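Local coordinates for protein methylmalonate-semialdehyde dehydrogenase (Oceanimonas doudoroffii, PDB 4ZZ7) that catalyses the NAD-dependent, probably CoA-acylating oxidation of methylmalonate semialdehyde, as a tetrameric member of the aldehyde dehydrogenase family, at residues 101-106 / 153-158; 109-114 / 161-166; 343-348 / 379-384. All blocks are in the same frame, centred on the assembly; numbering follows the deposited sequence.

Contact 1: 101-106 / 153-158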
# COMPACT_ATOMS: atom_id res chain seq x y z
N MET A 101 23.26 15.16 -19.66
CA MET A 101 21.81 15.13 -19.91
C MET A 101 21.17 13.88 -19.34
O MET A 101 20.10 13.97 -18.74
CB MET A 101 21.49 15.23 -21.41
CG MET A 101 21.46 16.64 -21.96
SD MET A 101 20.23 17.77 -21.26
CE MET A 101 18.70 16.83 -21.36
N GLY A 102 21.81 12.74 -19.53
CA GLY A 102 21.39 11.51 -18.89
C GLY A 102 21.26 11.66 -17.39
O GLY A 102 20.24 11.30 -16.79
N GLU A 103 22.32 12.21 -16.78
CA GLU A 103 22.38 12.47 -15.34
C GLU A 103 21.25 13.40 -14.93
O GLU A 103 20.50 13.11 -14.00
CB GLU A 103 23.74 13.09 -14.94
CG GLU A 103 23.77 13.59 -13.49
CD GLU A 103 25.13 14.02 -12.95
OE1 GLU A 103 26.16 13.89 -13.63
OE2 GLU A 103 25.14 14.49 -11.81
N LEU A 104 21.16 14.53 -15.61
CA LEU A 104 20.13 15.53 -15.33
C LEU A 104 18.70 14.96 -15.45
O LEU A 104 17.85 15.27 -14.63
CB LEU A 104 20.29 16.75 -16.25
CG LEU A 104 19.21 17.83 -16.07
CD1 LEU A 104 19.16 18.35 -14.64
CD2 LEU A 104 19.44 18.98 -17.04
N GLN A 105 18.47 14.13 -16.45
CA GLN A 105 17.15 13.54 -16.68
C GLN A 105 16.73 12.59 -15.56
O GLN A 105 15.57 12.55 -15.20
CB GLN A 105 17.11 12.79 -18.01
CG GLN A 105 15.70 12.52 -18.51
CD GLN A 105 15.02 13.79 -19.02
OE1 GLN A 105 15.66 14.67 -19.66
NE2 GLN A 105 13.71 13.90 -18.77
N ARG A 106 17.67 11.83 -15.03
CA ARG A 106 17.38 10.92 -13.92
C ARG A 106 17.12 11.70 -12.62
O ARG A 106 16.28 11.33 -11.80
CB ARG A 106 18.53 9.90 -13.74
CG ARG A 106 18.70 8.92 -14.91
CD ARG A 106 18.75 7.46 -14.48
NE ARG A 106 19.80 7.14 -13.49
CZ ARG A 106 21.10 6.90 -13.76
NH1 ARG A 106 21.57 6.97 -15.01
NH2 ARG A 106 21.94 6.59 -12.77
N PHE A 153 28.39 12.23 -9.75
CA PHE A 153 27.05 12.70 -10.09
C PHE A 153 26.68 13.93 -9.27
O PHE A 153 25.85 13.87 -8.38
CB PHE A 153 26.02 11.63 -9.80
CG PHE A 153 26.07 10.46 -10.71
CD1 PHE A 153 25.73 10.60 -12.05
CD2 PHE A 153 26.39 9.20 -10.24
CE1 PHE A 153 25.75 9.50 -12.91
CE2 PHE A 153 26.41 8.11 -11.08
CZ PHE A 153 26.09 8.26 -12.42
N PRO A 154 27.25 15.06 -9.61
CA PRO A 154 27.09 16.21 -8.78
C PRO A 154 25.70 16.82 -8.83
O PRO A 154 25.39 17.71 -8.04
CB PRO A 154 28.09 17.18 -9.37
CG PRO A 154 28.08 16.84 -10.82
CD PRO A 154 27.98 15.36 -10.84
N VAL A 155 24.90 16.37 -9.79
CA VAL A 155 23.51 16.81 -9.91
C VAL A 155 22.50 15.75 -9.45
O VAL A 155 21.67 16.01 -8.57
CB VAL A 155 23.22 17.24 -11.36
CG1 VAL A 155 21.72 17.30 -11.66
CG2 VAL A 155 23.85 18.61 -11.61
N MET A 156 22.60 14.55 -10.04
CA MET A 156 21.60 13.53 -9.82
C MET A 156 21.61 13.04 -8.41
O MET A 156 20.55 12.90 -7.81
CB MET A 156 21.83 12.35 -10.74
CG MET A 156 20.79 11.22 -10.60
SD MET A 156 21.33 9.73 -11.48
CE MET A 156 22.64 9.23 -10.36
N VAL A 157 22.79 12.75 -7.87
CA VAL A 157 22.85 12.18 -6.51
C VAL A 157 22.30 13.20 -5.49
O VAL A 157 21.52 12.82 -4.64
CB VAL A 157 24.23 11.58 -6.13
CG1 VAL A 157 24.34 11.41 -4.63
CG2 VAL A 157 24.42 10.21 -6.78
N PRO A 158 22.65 14.50 -5.60
CA PRO A 158 21.96 15.43 -4.69
C PRO A 158 20.44 15.45 -4.85
O PRO A 158 19.73 15.63 -3.86
CB PRO A 158 22.59 16.78 -5.03
CG PRO A 158 23.98 16.42 -5.44
CD PRO A 158 23.84 15.12 -6.20
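The Glu103 carboxylate stands at the edge of the Phe153 ring, CD lying 3.6 Å from Phe153 CD1 with the carboxylate and ring planes 84° apart; over the centre of one face of the same ring lies the Met156 methyl CE, 3.6 Å above the plane. Over one face of the Arg106 guanidinium sits the thioether of Met156, SD being 3.4 Å from Arg106 NH2, so this methionine lies between the arginine and the phenylalanine, SD on the one and CE on the other. Glu103 reaches the other segment with CG anti to its backbone N (chi1 171°) and the rest of the chain extended. Its OE2 accepts the N-H groups of Val155, just before helix 156-167, and of Met156, its first residue: Val155 N at 2.8 Å, nearly in line with the C-O bond, and Met156 N at 3.1 Å on the lone pair facing away from OE1, with an N-H...O angle of 165°. A carboxylate from another helix thus takes up amides at the helix's N-terminal end, where the helix dipole would probably favour its negative charge. OE1 forms a salt bridge with Lys95, so both carboxylate oxygens are held. One residue further along the helix, Leu104 CD1 lies 4.1 Å from Val155 CG1, a looser apolar contact. The buried junction ties helix 97-115 to the turn between strand 144-148 of the dinucleotide-binding sheet and helix 156-167; Phe153 itself comes close to Cys283 and the bound NAD. Helix 82-92 packs on Leu104 and Val155, while helix 182-193 touches Pro154 and Val155.

Contact 2: 109-114 / 161-166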
# COMPACT_ATOMS: atom_id res chain seq x y z
N GLU A 109 13.79 13.06 -12.81
CA GLU A 109 12.92 11.93 -12.49
C GLU A 109 12.66 11.84 -11.00
O GLU A 109 11.51 11.68 -10.59
CB GLU A 109 13.46 10.61 -13.06
CG GLU A 109 13.22 10.54 -14.57
CD GLU A 109 13.58 9.22 -15.23
OE1 GLU A 109 13.32 9.09 -16.45
OE2 GLU A 109 14.10 8.32 -14.53
N ASN A 110 13.71 12.02 -10.20
CA ASN A 110 13.57 12.08 -8.72
C ASN A 110 12.71 13.23 -8.24
O ASN A 110 12.12 13.14 -7.15
CB ASN A 110 14.92 12.21 -8.02
CG ASN A 110 15.79 10.98 -8.13
OD1 ASN A 110 16.93 11.06 -8.59
ND2 ASN A 110 15.29 9.84 -7.65
N VAL A 111 12.69 14.32 -9.01
CA VAL A 111 11.88 15.51 -8.71
C VAL A 111 10.44 15.19 -9.03
O VAL A 111 9.54 15.56 -8.28
CB VAL A 111 12.38 16.74 -9.51
CG1 VAL A 111 11.47 17.95 -9.32
CG2 VAL A 111 13.79 17.10 -9.08
N GLU A 112 10.23 14.50 -10.16
CA GLU A 112 8.90 14.10 -10.57
C GLU A 112 8.28 13.26 -9.49
O GLU A 112 7.19 13.55 -9.02
CB GLU A 112 8.96 13.30 -11.85
CG GLU A 112 9.33 14.16 -13.04
CD GLU A 112 9.46 13.39 -14.33
OE1 GLU A 112 9.58 14.07 -15.38
OE2 GLU A 112 9.46 12.14 -14.29
N TYR A 113 9.01 12.26 -9.04
CA TYR A 113 8.51 11.42 -7.96
C TYR A 113 8.14 12.23 -6.70
O TYR A 113 7.13 11.97 -6.07
CB TYR A 113 9.49 10.28 -7.65
CG TYR A 113 8.93 9.20 -6.74
CD1 TYR A 113 7.80 8.47 -7.09
CD2 TYR A 113 9.53 8.91 -5.52
CE1 TYR A 113 7.28 7.50 -6.26
CE2 TYR A 113 9.02 7.93 -4.69
CZ TYR A 113 7.89 7.23 -5.05
OH TYR A 113 7.38 6.26 -4.21
N ALA A 114 8.93 13.24 -6.37
CA ALA A 114 8.69 14.06 -5.16
C ALA A 114 7.44 14.91 -5.26
O ALA A 114 6.83 15.26 -4.24
CB ALA A 114 9.89 14.96 -4.91
N MET A 161 18.35 13.17 -2.80
CA MET A 161 18.17 13.46 -1.39
C MET A 161 17.20 14.60 -1.09
O MET A 161 16.16 14.39 -0.47
CB MET A 161 19.54 13.78 -0.77
CG MET A 161 20.54 12.64 -0.88
SD MET A 161 22.13 13.08 -0.14
CE MET A 161 23.17 11.75 -0.74
N PHE A 162 17.56 15.80 -1.53
CA PHE A 162 16.84 16.99 -1.07
C PHE A 162 15.46 17.28 -1.67
O PHE A 162 14.62 17.85 -0.99
CB PHE A 162 17.72 18.24 -1.11
CG PHE A 162 18.02 18.78 -2.48
CD1 PHE A 162 17.12 19.62 -3.12
CD2 PHE A 162 19.23 18.53 -3.08
CE1 PHE A 162 17.42 20.18 -4.34
CE2 PHE A 162 19.54 19.07 -4.30
CZ PHE A 162 18.64 19.90 -4.94
N PRO A 163 15.21 16.89 -2.93
CA PRO A 163 13.82 17.00 -3.36
C PRO A 163 12.90 16.27 -2.38
O PRO A 163 12.01 16.88 -1.82
CB PRO A 163 13.83 16.35 -4.75
CG PRO A 163 15.19 16.62 -5.24
CD PRO A 163 16.08 16.46 -4.03
N MET A 164 13.18 14.99 -2.14
CA MET A 164 12.26 14.16 -1.35
C MET A 164 12.29 14.60 0.11
O MET A 164 11.24 14.63 0.76
CB MET A 164 12.60 12.67 -1.46
CG MET A 164 11.69 11.75 -0.62
SD MET A 164 9.95 11.84 -1.07
CE MET A 164 10.01 10.97 -2.62
N ALA A 165 13.47 14.93 0.62
CA ALA A 165 13.59 15.33 2.01
C ALA A 165 12.79 16.60 2.26
O ALA A 165 12.06 16.70 3.26
CB ALA A 165 15.05 15.53 2.36
N ILE A 166 12.90 17.56 1.34
CA ILE A 166 12.25 18.86 1.50
C ILE A 166 10.74 18.69 1.42
O ILE A 166 9.99 19.12 2.29
CB ILE A 166 12.75 19.88 0.47
CG1 ILE A 166 14.15 20.35 0.87
CG2 ILE A 166 11.82 21.08 0.39
CD1 ILE A 166 14.92 21.06 -0.22
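Pro163 opens the contact from helix 161-166, its CB pointing toward helix 109-114. CG of the ring lies 4.1 Å from Val111 CG2, the two side chains crossing at about a right angle, and Pro163 CB lies 4.2 Å from Ala114 CB. Having no N-H to give to the preceding turn, the proline belongs to a kink in its helix. Next along, Met164 starts with CG anti to its backbone N, then bends at chi2 (60°) and chi3 (73°), which folds the methyl back toward the facing helix. There CE meets the Tyr113 ring obliquely, 3.6 Å from CD2, and also touches Ala114 CA. The small Ala114 side chain lets the backbones close to 5.2 Å between Ala114 CA and Met164 CA. No hydrogen bond crosses this buried, apolar interface. Tyr113 OH reaches on to Glu119 of the second subunit, and Arg69 of that subunit makes salt bridges with Glu109 and Glu112, so helix 97-115 has the partner chain on another side. Met71 of helix 64-80 touches both Val111 and Pro163. The two short segments run almost parallel, 7° apart with axes 8.8 Å from each other, a side-by-side helix pair within the NAD-binding part of the aldehyde dehydrogenase fold.

Contact 3: 343-348 / 379-384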
# COMPACT_ATOMS: atom_id res chain seq x y z
N GLU A 343 48.42 -6.14 -15.46
CA GLU A 343 49.43 -6.68 -16.38
C GLU A 343 50.57 -7.40 -15.66
O GLU A 343 50.98 -8.49 -16.06
CB GLU A 343 50.00 -5.57 -17.24
CG GLU A 343 50.84 -6.10 -18.38
CD GLU A 343 51.21 -5.02 -19.36
OE1 GLU A 343 51.00 -5.25 -20.57
OE2 GLU A 343 51.69 -3.95 -18.91
N GLN A 344 51.07 -6.75 -14.61
CA GLN A 344 52.08 -7.33 -13.74
C GLN A 344 51.64 -8.67 -13.16
O GLN A 344 52.44 -9.60 -13.18
CB GLN A 344 52.44 -6.37 -12.61
CG GLN A 344 53.70 -6.77 -11.85
CD GLN A 344 53.86 -6.05 -10.52
OE1 GLN A 344 53.11 -5.11 -10.21
NE2 GLN A 344 54.83 -6.50 -9.71
N GLN A 345 50.40 -8.79 -12.67
CA GLN A 345 49.92 -10.07 -12.05
C GLN A 345 49.48 -11.17 -13.03
O GLN A 345 48.94 -12.18 -12.62
CB GLN A 345 48.81 -9.79 -11.02
CG GLN A 345 49.28 -9.01 -9.80
CD GLN A 345 48.16 -8.63 -8.83
OE1 GLN A 345 47.09 -8.16 -9.24
NE2 GLN A 345 48.41 -8.80 -7.55
N GLY A 346 49.73 -10.98 -14.33
CA GLY A 346 49.53 -12.03 -15.35
C GLY A 346 48.39 -11.81 -16.34
O GLY A 346 48.19 -12.65 -17.22
N ALA A 347 47.66 -10.70 -16.23
CA ALA A 347 46.45 -10.47 -17.04
C ALA A 347 46.80 -9.94 -18.42
O ALA A 347 47.78 -9.22 -18.56
CB ALA A 347 45.50 -9.49 -16.35
N THR A 348 46.00 -10.31 -19.41
CA THR A 348 46.17 -9.88 -20.81
C THR A 348 45.55 -8.48 -21.05
O THR A 348 44.34 -8.27 -20.85
CB THR A 348 45.51 -10.89 -21.79
OG1 THR A 348 45.84 -12.25 -21.44
CG2 THR A 348 45.92 -10.62 -23.24
N MET A 379 43.80 -11.13 -8.03
CA MET A 379 44.43 -9.88 -8.49
C MET A 379 43.86 -8.68 -7.76
O MET A 379 42.68 -8.62 -7.47
CB MET A 379 44.23 -9.70 -10.00
CG MET A 379 44.66 -10.87 -10.87
SD MET A 379 44.43 -10.57 -12.64
CE MET A 379 45.22 -11.97 -13.42
N THR A 380 44.70 -7.70 -7.46
CA THR A 380 44.31 -6.53 -6.68
C THR A 380 43.39 -5.64 -7.48
O THR A 380 42.48 -5.01 -6.95
CB THR A 380 45.53 -5.70 -6.27
OG1 THR A 380 46.52 -6.56 -5.73
CG2 THR A 380 45.18 -4.67 -5.21
N SER A 381 43.67 -5.57 -8.77
CA SER A 381 42.83 -4.81 -9.69
C SER A 381 41.40 -5.37 -9.82
O SER A 381 40.47 -4.63 -10.17
CB SER A 381 43.54 -4.71 -11.05
OG SER A 381 44.22 -5.92 -11.36
N TYR A 382 41.22 -6.67 -9.56
CA TYR A 382 39.88 -7.27 -9.50
C TYR A 382 39.19 -7.12 -8.15
O TYR A 382 37.98 -6.95 -8.08
CB TYR A 382 39.91 -8.77 -9.86
CG TYR A 382 38.63 -9.49 -9.50
CD1 TYR A 382 37.57 -9.53 -10.38
CD2 TYR A 382 38.48 -10.11 -8.26
CE1 TYR A 382 36.40 -10.19 -10.06
CE2 TYR A 382 37.31 -10.76 -7.93
CZ TYR A 382 36.27 -10.80 -8.83
OH TYR A 382 35.11 -11.44 -8.46
N GLN A 383 39.94 -7.26 -7.07
CA GLN A 383 39.35 -7.10 -5.76
C GLN A 383 38.90 -5.67 -5.54
O GLN A 383 37.84 -5.45 -4.99
CB GLN A 383 40.33 -7.53 -4.65
CG GLN A 383 40.60 -9.03 -4.60
CD GLN A 383 41.93 -9.39 -3.93
OE1 GLN A 383 42.47 -8.62 -3.15
NE2 GLN A 383 42.46 -10.58 -4.25
N GLU A 384 39.69 -4.71 -5.99
CA GLU A 384 39.45 -3.31 -5.67
C GLU A 384 38.71 -2.58 -6.79
O GLU A 384 38.78 -3.00 -7.94
CB GLU A 384 40.77 -2.63 -5.35
CG GLU A 384 41.44 -3.23 -4.11
CD GLU A 384 42.77 -2.59 -3.76
OE1 GLU A 384 43.22 -1.64 -4.45
OE2 GLU A 384 43.37 -3.05 -2.77
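Thr380 N donates to Gln345 OE1 over 3.0 Å, the shortest polar bond between the segments. The N-H...O angle is 153°, and the donor lies in the carbonyl plane on a lone pair of OE1, with a C=O...N angle of 123°. On its other branch the same amide reaches back to the threonine: Gln345 NE2 makes a weak bond of 3.4 Å to Thr380 OG1. The two bonds, one of them weak, would tend to fix the turn of the amide even though Gln345 is exposed. The glutamine gets there with CG anti to its carbonyl carbon (chi1 -66°) and an extended chain, meeting the threonine side chain at about a right angle. Its OE1 also lies against Met379, 3.3 Å from CB. Met379 occupies the N-cap position of helix 380-383, and Gln345, at the end of one helix, therefore takes an amide from the first turn of another, shorter one. The glutamine itself stands where helix 329-344 ends in a Schellman motif: Gly346, with positive phi, is the C-prime residue, Ala347 N bonds to Ala342 O and Gly346 N to Glu343 O. Beyond the turn, the extended Met379 side chain runs back to it, CE lying 3.8 Å from Ala347 CB and equally far from Gln345 O. Ala347 also packs on Ile372 of strand 370-373, and Thr348 is paired through its backbone with Asp373 as strand 348-351 begins. Ser341 of helix 329-344 touches Thr380 and Ser381, while Tyr382 turns away to hydrogen-bond His255 through its hydroxyl.

Contacts 1 and 2 are successive meetings of the same two helices, 97-115 and 156-167; their centres lie 12 Å apart and they touch where Pro158 O meets Pro163 CD at 3.7 Å. Contact 1 is the nearer to the active site, with the Phe153 side chain about 4 Å from both the bound NAD and the side chain of Cys283, whereas in contact 2 the Asn110 side chain is about 11 Å from the cofactor. Contact 3 stands apart, its centre 32 Å from that of contact 1 and 40 Å from that of contact 2. Its segment 379-384 directly precedes Glu385, an NAD-binding residue, although the Ser381 and Glu385 side chains are about 10 Å apart.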